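Local coordinates for protein cycloalternan-forming enzyme (PDB 5F7U) that is a multidomain carbohydrate-binding protein of glycoside hydrolase family 31, built on a TIM barrel with beta-rich domains and a family 6 carbohydrate-binding module, at residues W768-I771 / W772-G775; Y786-V789 / D790-P793. The protein carries 1 engineered substitution. All coordinates share one frame; numbering follows the deposited sequence.

Contact 1: residues W768-I771 / W772-G775. With GLC (alpha-D-glucopyranose), chain B.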
# COMPACT_ATOMS: atom_id res chain seq x y z
N TRP A 768 8.29 -23.52 -2.30
CA TRP A 768 8.10 -22.61 -1.18
C TRP A 768 8.44 -23.34 0.10
O TRP A 768 8.00 -24.47 0.29
CB TRP A 768 6.64 -22.14 -1.13
CG TRP A 768 6.29 -21.39 -2.38
CD1 TRP A 768 5.80 -21.92 -3.54
CD2 TRP A 768 6.49 -20.00 -2.62
NE1 TRP A 768 5.66 -20.93 -4.49
CE2 TRP A 768 6.07 -19.75 -3.95
CE3 TRP A 768 6.96 -18.93 -1.83
CZ2 TRP A 768 6.11 -18.46 -4.51
CZ3 TRP A 768 6.99 -17.66 -2.38
CH2 TRP A 768 6.57 -17.43 -3.72
N VAL A 769 9.23 -22.72 0.97
CA VAL A 769 9.66 -23.40 2.19
C VAL A 769 9.16 -22.59 3.38
O VAL A 769 9.38 -21.39 3.45
CB VAL A 769 11.20 -23.58 2.23
CG1 VAL A 769 11.62 -24.21 3.54
CG2 VAL A 769 11.67 -24.43 1.05
N ASP A 770 8.50 -23.28 4.30
CA ASP A 770 7.99 -22.69 5.55
C ASP A 770 9.18 -22.14 6.34
O ASP A 770 10.08 -22.89 6.70
CB ASP A 770 7.27 -23.82 6.30
CG ASP A 770 6.60 -23.36 7.58
OD1 ASP A 770 7.16 -22.51 8.31
OD2 ASP A 770 5.52 -23.92 7.87
N ILE A 771 9.20 -20.84 6.59
CA ILE A 771 10.39 -20.23 7.24
C ILE A 771 10.56 -20.60 8.71
O ILE A 771 11.64 -20.39 9.28
CB ILE A 771 10.48 -18.69 7.05
CG1 ILE A 771 9.38 -17.96 7.84
CG2 ILE A 771 10.40 -18.36 5.55
CD1 ILE A 771 9.60 -16.46 7.99
N TRP A 772 9.51 -21.13 9.33
CA TRP A 772 9.51 -21.40 10.77
C TRP A 772 10.06 -22.78 11.08
O TRP A 772 10.59 -22.99 12.17
CB TRP A 772 8.08 -21.34 11.31
CG TRP A 772 7.37 -20.06 11.00
CD1 TRP A 772 6.38 -19.87 10.07
CD2 TRP A 772 7.58 -18.80 11.64
NE1 TRP A 772 5.97 -18.54 10.08
CE2 TRP A 772 6.68 -17.87 11.04
CE3 TRP A 772 8.44 -18.35 12.66
CZ2 TRP A 772 6.61 -16.52 11.43
CZ3 TRP A 772 8.37 -17.00 13.06
CH2 TRP A 772 7.46 -16.10 12.44
N ASN A 773 9.92 -23.71 10.13
CA ASN A 773 10.15 -25.14 10.42
C ASN A 773 10.79 -25.98 9.29
O ASN A 773 11.10 -27.16 9.50
CB ASN A 773 8.84 -25.80 10.93
CG ASN A 773 7.70 -25.74 9.90
OD1 ASN A 773 7.90 -25.90 8.69
ND2 ASN A 773 6.48 -25.49 10.39
N GLY A 774 10.98 -25.39 8.11
CA GLY A 774 11.58 -26.13 6.99
C GLY A 774 10.66 -27.06 6.22
O GLY A 774 11.14 -27.88 5.43
N GLY A 775 9.34 -26.95 6.44
CA GLY A 775 8.38 -27.70 5.63
C GLY A 775 8.47 -27.28 4.17
O GLY A 775 8.44 -26.10 3.85
C1 GLC B . 2.88 -26.57 10.26
C2 GLC B . 1.47 -26.38 9.69
C3 GLC B . 1.24 -27.39 8.56
C4 GLC B . 2.37 -27.30 7.51
C5 GLC B . 3.72 -27.53 8.20
C6 GLC B . 4.94 -27.45 7.28
O2 GLC B . 0.52 -26.59 10.74
O3 GLC B . -0.05 -27.21 7.98
O4 GLC B . 2.18 -28.26 6.47
O5 GLC B . 3.87 -26.53 9.21
O6 GLC B . 4.95 -26.17 6.63

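Contact 2: residues Y786-V789 / D790-P793. With GLC (alpha-D-glucopyranose), chain B; GLC (alpha-D-glucopyranose), chain C.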
# COMPACT_ATOMS: atom_id res chain seq x y z
N TYR A 786 -2.46 -25.65 8.70
CA TYR A 786 -3.04 -25.54 10.04
C TYR A 786 -2.31 -24.43 10.80
O TYR A 786 -1.10 -24.52 11.05
CB TYR A 786 -2.99 -26.86 10.83
CG TYR A 786 -3.48 -26.67 12.25
CD1 TYR A 786 -4.85 -26.46 12.52
CD2 TYR A 786 -2.59 -26.66 13.33
CE1 TYR A 786 -5.31 -26.26 13.82
CE2 TYR A 786 -3.04 -26.46 14.64
CZ TYR A 786 -4.39 -26.26 14.87
OH TYR A 786 -4.83 -26.09 16.16
N ALA A 787 -3.07 -23.40 11.17
CA ALA A 787 -2.50 -22.29 11.92
C ALA A 787 -3.38 -21.98 13.12
O ALA A 787 -4.46 -21.38 13.00
CB ALA A 787 -2.37 -21.06 11.03
N ASP A 788 -2.91 -22.40 14.30
CA ASP A 788 -3.60 -22.00 15.52
C ASP A 788 -3.42 -20.50 15.70
O ASP A 788 -2.75 -19.85 14.88
CB ASP A 788 -3.11 -22.80 16.75
CG ASP A 788 -1.67 -22.48 17.16
OD1 ASP A 788 -1.11 -21.39 16.88
OD2 ASP A 788 -1.08 -23.35 17.83
N VAL A 789 -4.01 -19.95 16.75
CA VAL A 789 -4.08 -18.49 16.94
C VAL A 789 -2.71 -17.80 17.05
O VAL A 789 -2.60 -16.60 16.79
CB VAL A 789 -5.03 -18.13 18.13
CG1 VAL A 789 -4.42 -18.53 19.48
CG2 VAL A 789 -5.40 -16.66 18.14
N ASP A 790 -1.67 -18.57 17.37
CA ASP A 790 -0.33 -18.03 17.52
C ASP A 790 0.54 -18.16 16.29
O ASP A 790 1.68 -17.69 16.29
CB ASP A 790 0.35 -18.73 18.71
CG ASP A 790 -0.43 -18.62 19.97
OD1 ASP A 790 -0.83 -17.49 20.30
OD2 ASP A 790 -0.65 -19.66 20.65
N THR A 791 -0.02 -18.74 15.23
CA THR A 791 0.74 -19.21 14.05
C THR A 791 0.41 -18.40 12.80
O THR A 791 -0.76 -18.14 12.51
CB THR A 791 0.43 -20.71 13.83
OG1 THR A 791 0.85 -21.45 14.98
CG2 THR A 791 1.11 -21.29 12.57
N LEU A 792 1.46 -18.05 12.06
CA LEU A 792 1.30 -17.32 10.79
C LEU A 792 2.03 -18.07 9.68
O LEU A 792 3.25 -18.18 9.76
CB LEU A 792 1.91 -15.91 10.94
CG LEU A 792 1.94 -14.99 9.71
CD1 LEU A 792 0.54 -14.46 9.42
CD2 LEU A 792 2.86 -13.82 9.96
N PRO A 793 1.33 -18.53 8.63
CA PRO A 793 2.05 -19.19 7.51
C PRO A 793 2.91 -18.17 6.76
O PRO A 793 2.39 -17.18 6.27
CB PRO A 793 0.92 -19.68 6.59
CG PRO A 793 -0.33 -19.62 7.42
CD PRO A 793 -0.13 -18.52 8.42
C1 GLC B . 2.88 -26.57 10.26
C2 GLC B . 1.47 -26.38 9.69
C3 GLC B . 1.24 -27.39 8.56
C4 GLC B . 2.37 -27.30 7.51
C5 GLC B . 3.72 -27.53 8.20
C6 GLC B . 4.94 -27.45 7.28
O2 GLC B . 0.52 -26.59 10.74
O3 GLC B . -0.05 -27.21 7.98
O4 GLC B . 2.18 -28.26 6.47
O5 GLC B . 3.87 -26.53 9.21
O6 GLC B . 4.95 -26.17 6.63
C1 GLC C . -1.55 -30.87 13.51
C2 GLC C . -0.21 -31.63 13.61
C3 GLC C . 0.95 -30.92 12.88
C4 GLC C . 0.46 -30.77 11.43
C5 GLC C . -0.82 -29.93 11.32
C6 GLC C . -1.73 -30.45 10.20
O1 GLC C . -2.02 -30.41 14.79
O2 GLC C . 0.11 -31.97 14.97
O3 GLC C . 2.17 -31.67 13.14
O4 GLC C . 1.44 -30.20 10.55
O5 GLC C . -1.52 -29.76 12.58
O6 GLC C . -2.92 -31.12 10.62
O HOH W 1 -0.52 -23.98 14.40
O HOH W 2 0.51 -22.33 20.08

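Contact 1: residues W768-I771 / W772-G775
D770 and G775 face each other where the chain turns back on itself, D770 N giving a hydrogen bond to G775 O (2.9 Å) while D770 O accepts from G774 N (3.0 Å). With its CG anti to the backbone N (chi1 -176°), the D770 carboxylate reaches W772 N and N773 and splits its work between two oxygens. D770 OD1 takes the backbone N of W772 nearly along its own C-O axis (2.9 Å) and also sits at the edge of the indole beside CD1, the carboxylate and ring planes standing 80° apart. D770 OD2 turns to the sugar and accepts from O6 of the chain B glucose at 2.6 Å; Y785 OH is a further partner of this oxygen. N773 reaches the same glucose through ND2, which donates to the ring oxygen O5 (3.0 Å) and only weakly to D770 OD2. At the other amide atom, N773 OD1 accepts from G775 N in the carbonyl plane (2.9 Å), and that bond fixes which way the amide faces. On the apolar side, I771 CG1 stands over the W772 five-membered ring, 4.0 Å from its centroid, in a CH-pi contact. This is a beta hairpin between strands 767-770 and 776-778, whose connecting loop contains an Asx turn at N773 and forms part of a glycan pocket.

Contact 2: residues Y786-V789 / D790-P793
D788 OD1 is gripped by two donors within a type I beta turn that runs from D788 to T791. T791 OG1 donates to D788 OD1 at 2.7 Å and D790 N at 2.9 Å, and they approach from opposite faces of the carboxylate, 59° and 37° out of its plane. CG of D788 lies between the backbone N and the carbonyl carbon (chi1 69°), a torsion that brings OD1 to D790 N and T791 OG1. The turn itself is closed by T791 N to D788 O (3.0 Å), with the donor above the carbonyl plane. One water joins T791 OG1 to D788 N; a second bridges D788 OD2 and D790 OD2, which probably eases the closeness of two like charges. D790 OD1 faces elsewhere, to the ammonium of K646 and the hydroxyl of T690, tying the turn to helices 642-653 and 687-700. T791 CG2, on the other branch of the side chain, packs on A787 CB at 3.8 Å. Y786 uses its backbone on the chain B glucose: its N donates to O3 (3.0 Å) and its O accepts from O2 (2.6 Å). The Y786 ring carries O2 of that sugar at its edge, near the ring plane, while CD2 comes to 3.4 Å from O5 of the chain C glucose.

Contact 1 precedes contact 2 along the chain, and both lie within the family 31 C-terminal domain range, with centres about 13 Å apart. The 768-775 hairpin starts from strand 767-770, and the 786-793 loop leads into strand 794-797, its antiparallel neighbour in the same six-stranded sheet. The two loops meet directly, W772 NE1 packing 2.8 Å from L792 O. They also share the chain B glucose: contact 1 holds its O5 and O6, contact 2 its O2 and O3, and H777 adds another bond. Two turns of the C-terminal domain thus hold one sugar from different sides of its ring, in a pocket that E944 to L948, T953 and T963 help to line.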